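Local coordinates for small ribosomal subunit protein bS6 (Aquifex aeolicus, PDB 2J5A) that probably binds 16S ribosomal RNA together with protein bS18 as a structural component of the small ribosomal subunit, at residues 35-41 with 78-82; 42-46 with 104-108; 58-64 with 92-96. One frame throughout, in Å; residues are numbered along the deposited sequence.

Contact 1 (35-41 with 78-82)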
ATOM      1  N   PHE A  35      -5.499  -7.588  -4.398  1.00 44.88           N
ATOM      2  CA  PHE A  35      -6.687  -6.785  -4.139  1.00 44.55           C
ATOM      3  C   PHE A  35      -6.754  -5.592  -5.100  1.00 45.03           C
ATOM      4  O   PHE A  35      -7.771  -5.346  -5.743  1.00 44.56           O
ATOM      5  CB  PHE A  35      -6.671  -6.305  -2.692  1.00 44.17           C
ATOM      6  CG  PHE A  35      -7.799  -5.391  -2.335  1.00 43.74           C
ATOM      7  CD1 PHE A  35      -8.924  -5.874  -1.691  1.00 42.16           C
ATOM      8  CD2 PHE A  35      -7.731  -4.026  -2.629  1.00 43.39           C
ATOM      9  CE1 PHE A  35      -9.959  -5.013  -1.353  1.00 41.35           C
ATOM     10  CE2 PHE A  35      -8.770  -3.166  -2.288  1.00 41.13           C
ATOM     11  CZ  PHE A  35      -9.872  -3.654  -1.651  1.00 40.77           C
ATOM     12  N   ILE A  36      -5.655  -4.855  -5.209  1.00 45.69           N
ATOM     13  CA  ILE A  36      -5.604  -3.735  -6.133  1.00 46.01           C
ATOM     14  C   ILE A  36      -5.885  -4.216  -7.559  1.00 47.66           C
ATOM     15  O   ILE A  36      -6.678  -3.593  -8.273  1.00 47.34           O
ATOM     16  CB  ILE A  36      -4.257  -3.004  -6.080  1.00 45.34           C
ATOM     17  CG1 ILE A  36      -4.039  -2.389  -4.691  1.00 43.52           C
ATOM     18  CG2 ILE A  36      -4.202  -1.923  -7.172  1.00 45.50           C
ATOM     19  CD1 ILE A  36      -2.634  -1.930  -4.438  1.00 39.50           C
ATOM     20  N   LYS A  37      -5.239  -5.318  -7.956  1.00 49.75           N
ATOM     21  CA  LYS A  37      -5.400  -5.906  -9.303  1.00 51.79           C
ATOM     22  C   LYS A  37      -6.855  -6.305  -9.564  1.00 52.53           C
ATOM     23  O   LYS A  37      -7.377  -6.115 -10.658  1.00 53.07           O
ATOM     24  CB  LYS A  37      -4.478  -7.126  -9.502  1.00 52.24           C
ATOM     25  CG  LYS A  37      -3.061  -6.769  -9.950  1.00 54.14           C
ATOM     26  CD  LYS A  37      -2.000  -7.841  -9.604  1.00 56.68           C
ATOM     27  CE  LYS A  37      -1.929  -8.958 -10.655  1.00 58.87           C
ATOM     28  NZ  LYS A  37      -0.771  -9.907 -10.450  1.00 58.86           N
ATOM     29  N   GLN A  38      -7.495  -6.857  -8.547  1.00 53.30           N
ATOM     30  CA  GLN A  38      -8.912  -7.188  -8.602  1.00 53.99           C
ATOM     31  C   GLN A  38      -9.713  -5.963  -9.041  1.00 53.51           C
ATOM     32  O   GLN A  38     -10.480  -6.019 -10.004  1.00 53.84           O
ATOM     33  CB  GLN A  38      -9.381  -7.683  -7.215  1.00 54.56           C
ATOM     34  CG  GLN A  38     -10.724  -8.411  -7.171  1.00 57.64           C
ATOM     35  CD  GLN A  38     -10.898  -9.250  -5.887  1.00 61.36           C
ATOM     36  OE1 GLN A  38     -10.966  -8.703  -4.776  1.00 62.81           O
ATOM     37  NE2 GLN A  38     -10.992 -10.573  -6.042  1.00 62.88           N
ATOM     38  N   LYS A  39      -9.505  -4.842  -8.363  1.00 52.76           N
ATOM     39  CA  LYS A  39     -10.418  -3.712  -8.474  1.00 52.40           C
ATOM     40  C   LYS A  39     -10.205  -2.848  -9.724  1.00 51.55           C
ATOM     41  O   LYS A  39     -10.808  -1.786  -9.857  1.00 51.12           O
ATOM     42  CB  LYS A  39     -10.354  -2.858  -7.205  1.00 52.73           C
ATOM     43  CG  LYS A  39     -10.613  -3.623  -5.922  1.00 53.49           C
ATOM     44  CD  LYS A  39     -12.072  -3.646  -5.550  1.00 54.65           C
ATOM     45  CE  LYS A  39     -12.304  -4.476  -4.296  1.00 55.48           C
ATOM     46  NZ  LYS A  39     -13.540  -4.038  -3.551  1.00 58.42           N
ATOM     47  N   GLY A  40      -9.378  -3.326 -10.649  1.00 51.20           N
ATOM     48  CA  GLY A  40      -9.126  -2.647 -11.918  1.00 50.50           C
ATOM     49  C   GLY A  40      -7.880  -1.776 -11.901  1.00 50.00           C
ATOM     50  O   GLY A  40      -7.787  -0.801 -12.658  1.00 50.23           O
ATOM     51  N   GLY A  41      -6.917  -2.119 -11.046  1.00 48.73           N
ATOM     52  CA  GLY A  41      -5.682  -1.354 -10.958  1.00 47.81           C
ATOM     53  C   GLY A  41      -4.519  -2.115 -11.549  1.00 46.89           C
ATOM     54  O   GLY A  41      -4.439  -3.322 -11.408  1.00 46.48           O
ATOM     55  N   LEU A  78     -11.132   3.144  -6.057  1.00 48.80           N
ATOM     56  CA  LEU A  78     -10.095   2.191  -5.618  1.00 47.69           C
ATOM     57  C   LEU A  78      -9.356   2.696  -4.369  1.00 46.76           C
ATOM     58  O   LEU A  78      -9.155   1.932  -3.430  1.00 45.80           O
ATOM     59  CB  LEU A  78      -9.109   1.857  -6.742  1.00 47.36           C
ATOM     60  CG  LEU A  78      -8.722   0.372  -6.799  1.00 47.78           C
ATOM     61  CD1 LEU A  78      -7.947   0.032  -8.065  1.00 46.68           C
ATOM     62  CD2 LEU A  78      -7.944  -0.049  -5.537  1.00 47.60           C
ATOM     63  N   PRO A  79      -8.964   3.985  -4.351  1.00 45.83           N
ATOM     64  CA  PRO A  79      -8.319   4.527  -3.142  1.00 45.49           C
ATOM     65  C   PRO A  79      -9.188   4.466  -1.882  1.00 44.98           C
ATOM     66  O   PRO A  79      -8.673   4.253  -0.790  1.00 44.82           O
ATOM     67  CB  PRO A  79      -8.017   5.992  -3.504  1.00 45.23           C
ATOM     68  CG  PRO A  79      -8.235   6.125  -4.966  1.00 45.40           C
ATOM     69  CD  PRO A  79      -9.073   4.981  -5.432  1.00 46.02           C
ATOM     70  N   ASN A  80     -10.487   4.696  -2.038  1.00 44.59           N
ATOM     71  CA  ASN A  80     -11.437   4.549  -0.936  1.00 44.24           C
ATOM     72  C   ASN A  80     -11.483   3.096  -0.459  1.00 42.52           C
ATOM     73  O   ASN A  80     -11.438   2.804   0.724  1.00 41.40           O
ATOM     74  CB  ASN A  80     -12.833   4.948  -1.400  1.00 44.66           C
ATOM     75  CG  ASN A  80     -13.576   5.730  -0.363  1.00 48.48           C
ATOM     76  OD1 ASN A  80     -13.129   6.808   0.065  1.00 52.11           O
ATOM     77  ND2 ASN A  80     -14.736   5.195   0.063  1.00 51.60           N
ATOM     78  N   GLU A  81     -11.590   2.210  -1.425  1.00 41.04           N
ATOM     79  CA  GLU A  81     -11.677   0.787  -1.195  1.00 40.86           C
ATOM     80  C   GLU A  81     -10.463   0.268  -0.433  1.00 39.77           C
ATOM     81  O   GLU A  81     -10.593  -0.469   0.537  1.00 39.03           O
ATOM     82  CB  GLU A  81     -11.748   0.094  -2.542  1.00 41.11           C
ATOM     83  CG  GLU A  81     -12.578  -1.128  -2.542  1.00 45.44           C
ATOM     84  CD  GLU A  81     -14.055  -0.812  -2.449  1.00 48.33           C
ATOM     85  OE1 GLU A  81     -14.511   0.114  -3.145  1.00 52.50           O
ATOM     86  OE2 GLU A  81     -14.753  -1.506  -1.696  1.00 50.41           O
ATOM     87  N   LEU A  82      -9.283   0.680  -0.902  1.00 38.84           N
ATOM     88  CA  LEU A  82      -8.003   0.180  -0.442  1.00 38.10           C
ATOM     89  C   LEU A  82      -7.810   0.657   0.976  1.00 37.73           C
ATOM     90  O   LEU A  82      -7.386  -0.085   1.866  1.00 37.76           O
ATOM     91  CB  LEU A  82      -6.906   0.729  -1.357  1.00 37.81           C
ATOM     92  CG  LEU A  82      -5.485   0.243  -1.238  1.00 37.74           C
ATOM     93  CD1 LEU A  82      -5.383  -1.281  -1.149  1.00 37.42           C
ATOM     94  CD2 LEU A  82      -4.713   0.783  -2.443  1.00 37.90           C
TER
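Phe35 and Leu82 meet obliquely, CD2 of the ring lying 3.9 Å from the CD1 methyl of Leu82. With CG anti to the backbone N (chi1 176°), the phenyl group extends from helix 22-38 toward helix 78-88, where its CZ also touches Glu81 CG at 3.8 Å. Lys39 CG lies over one face of the ring, displaced toward the rim, and the bend at chi2 (-90°) then turns the rest of the chain toward Glu81. Lys39 CB rests against Leu78 CG (3.6 Å), while farther out the lysine and Glu81 side chains cross at about a right angle, with Lys39 NZ in a salt bridge to Glu81 OE2 (3.4 Å). Beneath this charged fringe the contact is apolar: Ile36 CG1 packs on Leu82 CD2, 3.9 Å away, and both residues continue onto Phe71 of strand 63-73. Leu78 CD1 reaches the turn after the helix, 3.8 Å from Gly41 N. In that turn Gly41 N bonds to Ile36 O and Gly40 takes a left-handed conformation. Helices 22-38 and 78-88 thus pair on one face of the antiparallel sheet, as in the ferredoxin-like fold, whose beta-alpha-beta-beta-alpha-beta order this chain follows.

Contact 2 (42-46 with 104-108)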
ATOM      1  N   GLU A  42      -3.610  -1.405 -12.206  1.00 46.32           N
ATOM      2  CA  GLU A  42      -2.404  -2.025 -12.740  1.00 46.17           C
ATOM      3  C   GLU A  42      -1.227  -1.610 -11.885  1.00 45.18           C
ATOM      4  O   GLU A  42      -0.971  -0.424 -11.733  1.00 44.66           O
ATOM      5  CB  GLU A  42      -2.163  -1.607 -14.186  1.00 46.26           C
ATOM      6  CG  GLU A  42      -1.035  -2.380 -14.853  1.00 47.96           C
ATOM      7  CD  GLU A  42      -0.879  -2.044 -16.321  1.00 50.96           C
ATOM      8  OE1 GLU A  42      -1.859  -2.194 -17.088  1.00 53.74           O
ATOM      9  OE2 GLU A  42       0.236  -1.643 -16.710  1.00 54.08           O
ATOM     10  N   ILE A  43      -0.522  -2.593 -11.336  1.00 44.65           N
ATOM     11  CA  ILE A  43       0.643  -2.352 -10.493  1.00 44.12           C
ATOM     12  C   ILE A  43       1.815  -1.924 -11.381  1.00 43.93           C
ATOM     13  O   ILE A  43       2.238  -2.676 -12.256  1.00 43.19           O
ATOM     14  CB  ILE A  43       1.053  -3.610  -9.677  1.00 44.11           C
ATOM     15  CG1 ILE A  43      -0.127  -4.134  -8.828  1.00 45.09           C
ATOM     16  CG2 ILE A  43       2.273  -3.311  -8.792  1.00 42.64           C
ATOM     17  CD1 ILE A  43      -0.574  -3.220  -7.669  1.00 43.92           C
ATOM     18  N   LEU A  44       2.324  -0.717 -11.127  1.00 43.36           N
ATOM     19  CA  LEU A  44       3.403  -0.113 -11.899  1.00 43.38           C
ATOM     20  C   LEU A  44       4.755  -0.203 -11.221  1.00 42.93           C
ATOM     21  O   LEU A  44       5.786  -0.124 -11.879  1.00 43.18           O
ATOM     22  CB  LEU A  44       3.102   1.370 -12.140  1.00 43.42           C
ATOM     23  CG  LEU A  44       1.761   1.717 -12.797  1.00 43.93           C
ATOM     24  CD1 LEU A  44       1.658   3.211 -12.905  1.00 44.91           C
ATOM     25  CD2 LEU A  44       1.618   1.071 -14.177  1.00 44.08           C
ATOM     26  N   TYR A  45       4.760  -0.329  -9.900  1.00 42.52           N
ATOM     27  CA  TYR A  45       5.987  -0.211  -9.145  1.00 42.04           C
ATOM     28  C   TYR A  45       5.758  -0.644  -7.705  1.00 41.94           C
ATOM     29  O   TYR A  45       4.626  -0.599  -7.201  1.00 41.56           O
ATOM     30  CB  TYR A  45       6.473   1.235  -9.193  1.00 42.28           C
ATOM     31  CG  TYR A  45       7.783   1.464  -8.501  1.00 41.86           C
ATOM     32  CD1 TYR A  45       8.976   1.025  -9.063  1.00 42.07           C
ATOM     33  CD2 TYR A  45       7.831   2.091  -7.273  1.00 41.74           C
ATOM     34  CE1 TYR A  45      10.178   1.235  -8.425  1.00 41.81           C
ATOM     35  CE2 TYR A  45       9.024   2.308  -6.629  1.00 41.85           C
ATOM     36  CZ  TYR A  45      10.192   1.886  -7.207  1.00 42.71           C
ATOM     37  OH  TYR A  45      11.377   2.119  -6.548  1.00 44.76           O
ATOM     38  N   GLU A  46       6.834  -1.081  -7.062  1.00 41.58           N
ATOM     39  CA  GLU A  46       6.773  -1.555  -5.702  1.00 41.82           C
ATOM     40  C   GLU A  46       8.133  -1.502  -5.041  1.00 41.18           C
ATOM     41  O   GLU A  46       9.144  -1.729  -5.696  1.00 41.68           O
ATOM     42  CB  GLU A  46       6.183  -2.973  -5.651  1.00 42.08           C
ATOM     43  CG  GLU A  46       7.070  -4.109  -6.156  1.00 45.13           C
ATOM     44  CD  GLU A  46       6.287  -5.416  -6.323  1.00 46.95           C
ATOM     45  OE1 GLU A  46       5.626  -5.584  -7.366  1.00 49.93           O
ATOM     46  OE2 GLU A  46       6.303  -6.261  -5.403  1.00 48.51           O
ATOM     47  N   GLU A 104       5.672  10.891 -11.825  1.00 54.21           N
ATOM     48  CA  GLU A 104       6.173  10.437 -10.536  1.00 54.38           C
ATOM     49  C   GLU A 104       6.224   8.913 -10.429  1.00 54.42           C
ATOM     50  O   GLU A 104       6.694   8.389  -9.422  1.00 54.64           O
ATOM     51  CB  GLU A 104       5.323  11.032  -9.425  1.00 54.44           C
ATOM     52  CG  GLU A 104       5.367  12.540  -9.437  1.00 55.35           C
ATOM     53  CD  GLU A 104       4.641  13.156  -8.279  1.00 55.45           C
ATOM     54  OE1 GLU A 104       3.399  13.125  -8.247  1.00 55.99           O
ATOM     55  OE2 GLU A 104       5.325  13.698  -7.402  1.00 58.04           O
ATOM     56  N   VAL A 105       5.758   8.207 -11.457  1.00 54.35           N
ATOM     57  CA  VAL A 105       5.811   6.755 -11.459  1.00 54.58           C
ATOM     58  C   VAL A 105       7.254   6.349 -11.667  1.00 55.81           C
ATOM     59  O   VAL A 105       7.925   6.880 -12.554  1.00 55.71           O
ATOM     60  CB  VAL A 105       4.933   6.135 -12.557  1.00 54.23           C
ATOM     61  CG1 VAL A 105       5.082   4.611 -12.560  1.00 53.03           C
ATOM     62  CG2 VAL A 105       3.467   6.561 -12.376  1.00 53.23           C
ATOM     63  N   LYS A 106       7.733   5.424 -10.841  1.00 57.16           N
ATOM     64  CA  LYS A 106       9.133   5.009 -10.878  1.00 58.60           C
ATOM     65  C   LYS A 106       9.251   3.654 -11.541  1.00 60.06           C
ATOM     66  O   LYS A 106       8.251   3.060 -11.919  1.00 59.73           O
ATOM     67  CB  LYS A 106       9.713   4.968  -9.466  1.00 58.39           C
ATOM     68  CG  LYS A 106       9.739   6.322  -8.805  1.00 58.82           C
ATOM     69  CD  LYS A 106      10.116   6.234  -7.343  1.00 59.84           C
ATOM     70  CE  LYS A 106      10.254   7.625  -6.725  1.00 60.49           C
ATOM     71  NZ  LYS A 106      11.030   7.599  -5.446  1.00 60.24           N
ATOM     72  N   LYS A 107      10.478   3.177 -11.717  1.00 62.57           N
ATOM     73  CA  LYS A 107      10.654   1.798 -12.164  1.00 64.73           C
ATOM     74  C   LYS A 107      11.989   1.165 -11.759  1.00 65.75           C
ATOM     75  O   LYS A 107      12.910   1.854 -11.330  1.00 65.84           O
ATOM     76  CB  LYS A 107      10.376   1.664 -13.678  1.00 65.30           C
ATOM     77  CG  LYS A 107      11.592   1.541 -14.603  1.00 66.98           C
ATOM     78  CD  LYS A 107      11.219   0.808 -15.910  1.00 68.81           C
ATOM     79  CE  LYS A 107      10.819  -0.661 -15.667  1.00 69.28           C
ATOM     80  NZ  LYS A 107      11.094  -1.527 -16.858  1.00 69.04           N
ATOM     81  N   ASN A 108      12.017  -0.162 -11.886  1.00 67.16           N
ATOM     82  CA  ASN A 108      13.163  -1.063 -11.647  1.00 68.21           C
ATOM     83  C   ASN A 108      12.660  -2.298 -10.892  1.00 68.51           C
ATOM     84  O   ASN A 108      11.452  -2.435 -10.647  1.00 68.88           O
ATOM     85  CB  ASN A 108      14.354  -0.413 -10.916  1.00 68.59           C
ATOM     86  CG  ASN A 108      14.103  -0.199  -9.429  1.00 70.04           C
ATOM     87  OD1 ASN A 108      13.929  -1.162  -8.670  1.00 72.10           O
ATOM     88  ND2 ASN A 108      14.050   1.065  -9.011  1.00 71.29           N
TER
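Val105 is the first residue of the C-terminal tail to touch strand 41-53: its CG1, anti to the backbone N (chi1 177°), meets Leu44 CD1 at 3.7 Å, the two side chains crossing at about a right angle. Both also touch Tyr9. Lys106 follows with its backbone N hydrogen-bonded to Gln70 OE1, and its CB sits almost exactly over the centre of the Tyr45 ring in a CH-pi contact, 3.7 Å from the centroid and 6° off the normal. The rest of the lysine runs on extended, carrying the ammonium away from the strand. Lys107 brings its backbone, with CA 3.6 Å from Tyr45 CD1. At Asn108 the amide stands nearly perpendicular to the ring, with ND2 in the ring plane at the edge; the hydroxyl itself is bonded to Glu47. Leu44 and Tyr45 form a classic beta bulge opposite Gln70, and both side chains point toward the tail. Replacing Tyr45 by an alanine takes away the ring under Lys106 CB, and the tail from Lys106 onward would probably become more mobile, with Glu47 left without its hydroxyl partner. No hydrogen bond joins the two segments, so their direct adhesion rests on dispersion and CH-pi contact, with Gln70 supplying polar anchorage.

Contact 3 (58-64 with 92-96). With NA (sodium ion), chain B.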
ATOM      1  N   ILE A  58       2.256   2.468  17.858  1.00 59.86           N
ATOM      2  CA  ILE A  58       0.929   2.188  17.320  1.00 59.70           C
ATOM      3  C   ILE A  58       0.456   0.818  17.798  1.00 59.48           C
ATOM      4  O   ILE A  58       1.020  -0.198  17.408  1.00 59.55           O
ATOM      5  CB  ILE A  58       0.942   2.196  15.768  1.00 59.85           C
ATOM      6  CG1 ILE A  58       1.234   3.606  15.230  1.00 59.47           C
ATOM      7  CG2 ILE A  58      -0.381   1.651  15.215  1.00 59.79           C
ATOM      8  CD1 ILE A  58       1.388   3.660  13.724  1.00 59.47           C
ATOM      9  N   GLN A  59      -0.592   0.796  18.619  1.00 59.11           N
ATOM     10  CA  GLN A  59      -1.022  -0.418  19.322  1.00 58.85           C
ATOM     11  C   GLN A  59       0.126  -1.050  20.125  1.00 58.36           C
ATOM     12  O   GLN A  59       0.253  -2.266  20.167  1.00 58.19           O
ATOM     13  CB  GLN A  59      -1.609  -1.457  18.354  1.00 58.99           C
ATOM     14  CG  GLN A  59      -2.726  -0.960  17.449  1.00 59.50           C
ATOM     15  CD  GLN A  59      -3.302  -2.088  16.599  1.00 60.43           C
ATOM     16  OE1 GLN A  59      -3.540  -3.194  17.099  1.00 59.16           O
ATOM     17  NE2 GLN A  59      -3.517  -1.817  15.304  1.00 59.41           N
ATOM     18  N   LYS A  60       0.940  -0.209  20.756  1.00 58.02           N
ATOM     19  CA  LYS A  60       2.075  -0.643  21.580  1.00 58.14           C
ATOM     20  C   LYS A  60       3.233  -1.251  20.776  1.00 57.12           C
ATOM     21  O   LYS A  60       4.006  -2.055  21.306  1.00 57.22           O
ATOM     22  CB  LYS A  60       1.636  -1.632  22.680  1.00 58.89           C
ATOM     23  CG  LYS A  60       0.641  -1.075  23.714  1.00 60.95           C
ATOM     24  CD  LYS A  60       0.405  -2.080  24.869  1.00 63.66           C
ATOM     25  CE  LYS A  60       1.731  -2.447  25.589  1.00 64.97           C
ATOM     26  NZ  LYS A  60       1.540  -2.977  26.978  1.00 65.49           N
ATOM     27  N   PHE A  61       3.353  -0.859  19.509  1.00 55.73           N
ATOM     28  CA  PHE A  61       4.437  -1.308  18.645  1.00 54.21           C
ATOM     29  C   PHE A  61       5.336  -0.133  18.362  1.00 53.00           C
ATOM     30  O   PHE A  61       4.866   0.975  18.216  1.00 52.38           O
ATOM     31  CB  PHE A  61       3.885  -1.869  17.340  1.00 54.45           C
ATOM     32  CG  PHE A  61       3.121  -3.139  17.513  1.00 54.15           C
ATOM     33  CD1 PHE A  61       3.768  -4.288  17.937  1.00 54.88           C
ATOM     34  CD2 PHE A  61       1.760  -3.194  17.254  1.00 54.35           C
ATOM     35  CE1 PHE A  61       3.074  -5.478  18.101  1.00 54.90           C
ATOM     36  CE2 PHE A  61       1.053  -4.370  17.421  1.00 54.37           C
ATOM     37  CZ  PHE A  61       1.709  -5.519  17.843  1.00 55.33           C
ATOM     38  N   ASN A  62       6.639  -0.384  18.310  1.00 52.08           N
ATOM     39  CA  ASN A  62       7.638   0.660  18.073  1.00 50.94           C
ATOM     40  C   ASN A  62       8.296   0.518  16.722  1.00 49.09           C
ATOM     41  O   ASN A  62       9.036   1.399  16.315  1.00 48.83           O
ATOM     42  CB  ASN A  62       8.748   0.588  19.132  1.00 51.55           C
ATOM     43  CG  ASN A  62       8.227   0.785  20.536  1.00 52.96           C
ATOM     44  OD1 ASN A  62       7.437   1.698  20.797  1.00 54.70           O
ATOM     45  ND2 ASN A  62       8.681  -0.063  21.459  1.00 54.82           N
ATOM     46  N   ASN A  63       8.071  -0.620  16.064  1.00 47.07           N
ATOM     47  CA  ASN A  63       8.624  -0.896  14.739  1.00 45.38           C
ATOM     48  C   ASN A  63       7.492  -1.413  13.850  1.00 42.85           C
ATOM     49  O   ASN A  63       6.438  -1.804  14.353  1.00 42.33           O
ATOM     50  CB  ASN A  63       9.734  -1.960  14.825  1.00 45.63           C
ATOM     51  CG  ASN A  63      10.908  -1.530  15.696  1.00 49.03           C
ATOM     52  OD1 ASN A  63      11.813  -0.782  15.252  1.00 51.80           O
ATOM     53  ND2 ASN A  63      10.905  -1.990  16.948  1.00 52.10           N
ATOM     54  N   ALA A  64       7.713  -1.432  12.541  1.00 40.37           N
ATOM     55  CA  ALA A  64       6.732  -2.006  11.609  1.00 38.59           C
ATOM     56  C   ALA A  64       7.355  -2.301  10.254  1.00 36.70           C
ATOM     57  O   ALA A  64       8.372  -1.728   9.908  1.00 36.07           O
ATOM     58  CB  ALA A  64       5.536  -1.058  11.450  1.00 38.47           C
ATOM     59  N   VAL A  92      -2.477  -4.586   9.516  1.00 38.35           N
ATOM     60  CA  VAL A  92      -1.951  -3.372   8.903  1.00 36.97           C
ATOM     61  C   VAL A  92      -2.205  -2.212   9.822  1.00 36.61           C
ATOM     62  O   VAL A  92      -3.347  -1.843  10.053  1.00 37.64           O
ATOM     63  CB  VAL A  92      -2.596  -3.135   7.530  1.00 37.33           C
ATOM     64  CG1 VAL A  92      -2.252  -1.724   6.975  1.00 35.37           C
ATOM     65  CG2 VAL A  92      -2.198  -4.259   6.576  1.00 34.94           C
ATOM     66  N   ILE A  93      -1.154  -1.634  10.375  1.00 35.98           N
ATOM     67  CA  ILE A  93      -1.330  -0.710  11.485  1.00 35.64           C
ATOM     68  C   ILE A  93      -1.176   0.716  11.024  1.00 35.91           C
ATOM     69  O   ILE A  93      -1.318   1.650  11.798  1.00 35.57           O
ATOM     70  CB  ILE A  93      -0.383  -1.059  12.703  1.00 35.94           C
ATOM     71  CG1 ILE A  93       1.113  -0.990  12.322  1.00 36.45           C
ATOM     72  CG2 ILE A  93      -0.740  -2.448  13.260  1.00 34.82           C
ATOM     73  CD1 ILE A  93       2.078  -1.220  13.509  1.00 36.23           C
ATOM     74  N   ARG A  94      -0.873   0.879   9.747  1.00 36.62           N
ATOM     75  CA  ARG A  94      -0.742   2.182   9.153  1.00 37.57           C
ATOM     76  C   ARG A  94      -0.894   2.078   7.628  1.00 37.73           C
ATOM     77  O   ARG A  94      -0.386   1.150   7.002  1.00 36.77           O
ATOM     78  CB  ARG A  94       0.601   2.794   9.539  1.00 37.95           C
ATOM     79  CG  ARG A  94       0.565   4.270   9.420  1.00 40.61           C
ATOM     80  CD  ARG A  94       1.885   4.887   9.681  1.00 42.05           C
ATOM     81  NE  ARG A  94       1.809   6.303   9.382  1.00 41.98           N
ATOM     82  CZ  ARG A  94       2.863   7.090   9.175  1.00 42.21           C
ATOM     83  NH1 ARG A  94       4.100   6.615   9.232  1.00 41.01           N
ATOM     84  NH2 ARG A  94       2.670   8.368   8.904  1.00 43.33           N
ATOM     85  N   TRP A  95      -1.632   3.021   7.049  1.00 38.43           N
ATOM     86  CA  TRP A  95      -1.925   3.016   5.617  1.00 38.74           C
ATOM     87  C   TRP A  95      -2.002   4.461   5.123  1.00 39.53           C
ATOM     88  O   TRP A  95      -2.463   5.340   5.845  1.00 40.14           O
ATOM     89  CB  TRP A  95      -3.203   2.202   5.310  1.00 38.31           C
ATOM     90  CG  TRP A  95      -4.411   2.660   6.027  1.00 37.88           C
ATOM     91  CD1 TRP A  95      -5.407   3.432   5.523  1.00 37.85           C
ATOM     92  CD2 TRP A  95      -4.748   2.411   7.401  1.00 37.30           C
ATOM     93  NE1 TRP A  95      -6.351   3.676   6.490  1.00 38.43           N
ATOM     94  CE2 TRP A  95      -5.969   3.061   7.653  1.00 36.47           C
ATOM     95  CE3 TRP A  95      -4.141   1.692   8.437  1.00 38.40           C
ATOM     96  CZ2 TRP A  95      -6.585   3.036   8.893  1.00 37.77           C
ATOM     97  CZ3 TRP A  95      -4.771   1.652   9.691  1.00 38.77           C
ATOM     98  CH2 TRP A  95      -5.978   2.317   9.902  1.00 38.04           C
ATOM     99  N   LEU A  96      -1.484   4.710   3.929  1.00 40.38           N
ATOM    100  CA  LEU A  96      -1.438   6.052   3.354  1.00 41.51           C
ATOM    101  C   LEU A  96      -1.627   5.950   1.840  1.00 43.25           C
ATOM    102  O   LEU A  96      -0.930   5.193   1.169  1.00 43.02           O
ATOM    103  CB  LEU A  96      -0.103   6.720   3.617  1.00 40.92           C
ATOM    104  CG  LEU A  96       0.462   6.702   5.037  1.00 41.67           C
ATOM    105  CD1 LEU A  96       1.941   7.002   4.963  1.00 41.57           C
ATOM    106  CD2 LEU A  96      -0.270   7.692   5.967  1.00 41.84           C
TER
HETATM  107 NA    NA B1109      -5.634  -1.942   9.707  1.00 34.25          NA
HETATM  108  O   HOH W   1      -6.030  -1.494  11.749  1.00 37.81           O
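Ile93 stands at a classic beta bulge and serves almost alone as the hub of this contact, touching Ile58, Gln59, Phe61 and Ala64. Together with Arg94 it faces Ala15 on strand 8-16, and at this irregularity two consecutive side chains of strand 92-100 point toward the 58-64 segment. Ile93 CG1 lies between its own backbone N and carbonyl carbon (chi1 61°), a placement that sends CD1 forward to the start of strand 63-73, while CG2 turns to the loop. The CD1 methyl approaches Ala64 CB to 4.0 Å and meets Phe61 CD2 obliquely at 4.2 Å. Ile58 packs against the base of the same residue: its CG2 is 3.7 Å from Ile93 CB and 3.5 Å from Ile93 O. Gln59, extended beyond CG, lays its amide nitrogen NE2 against Ile93 CG2 (3.5 Å), a polar group meeting a methyl without any hydrogen bond. The loop supporting these groups is a tight two-residue hairpin turn, close to type I', closed by reciprocal backbone bonds between Ile58 and Phe61. Arg94 adds a looser apolar touch through CD to Ile58 CD1, while its NH1 is hydrogen-bonded to Tyr66. Val92 points the other way, and its carbonyl O binds a sodium ion at 2.3 Å; a water and the carbonyl oxygens of Leu86, Lys87 and Asp89 complete the ligands. Strand 92-100 thus has two different chemistries at its beginning: backbone carbonyls from the end of helix 78-88, from Asp89 just after it and from Val92 converge on a cation, whereas one residue later aliphatic contacts reach past strand 8-16 to the hairpin. With no hydrogen bond between the two segments, the direct contact rests chiefly on van der Waals packing round Ile93.

All three contacts belong to one small domain, a four-stranded antiparallel sheet in the order 41-53, 63-73, 8-16, 92-100 with two helices on one face. Contact 1 joins those helices. Contact 2 packs the C-terminal tail on one outermost strand, and contact 3 links the hairpin before strand 63-73 to the other. Contacts 1 and 2, centred 15 Å apart, touch where Ile36 and Lys37 pack on Ile43. The centre of contact 3 is about 22 Å from that of contact 1 and 24 Å from that of contact 2, across the chain's centre. Contact 1 alternates along the chain with both others, so parts far apart in sequence fasten the single sheet at separate places.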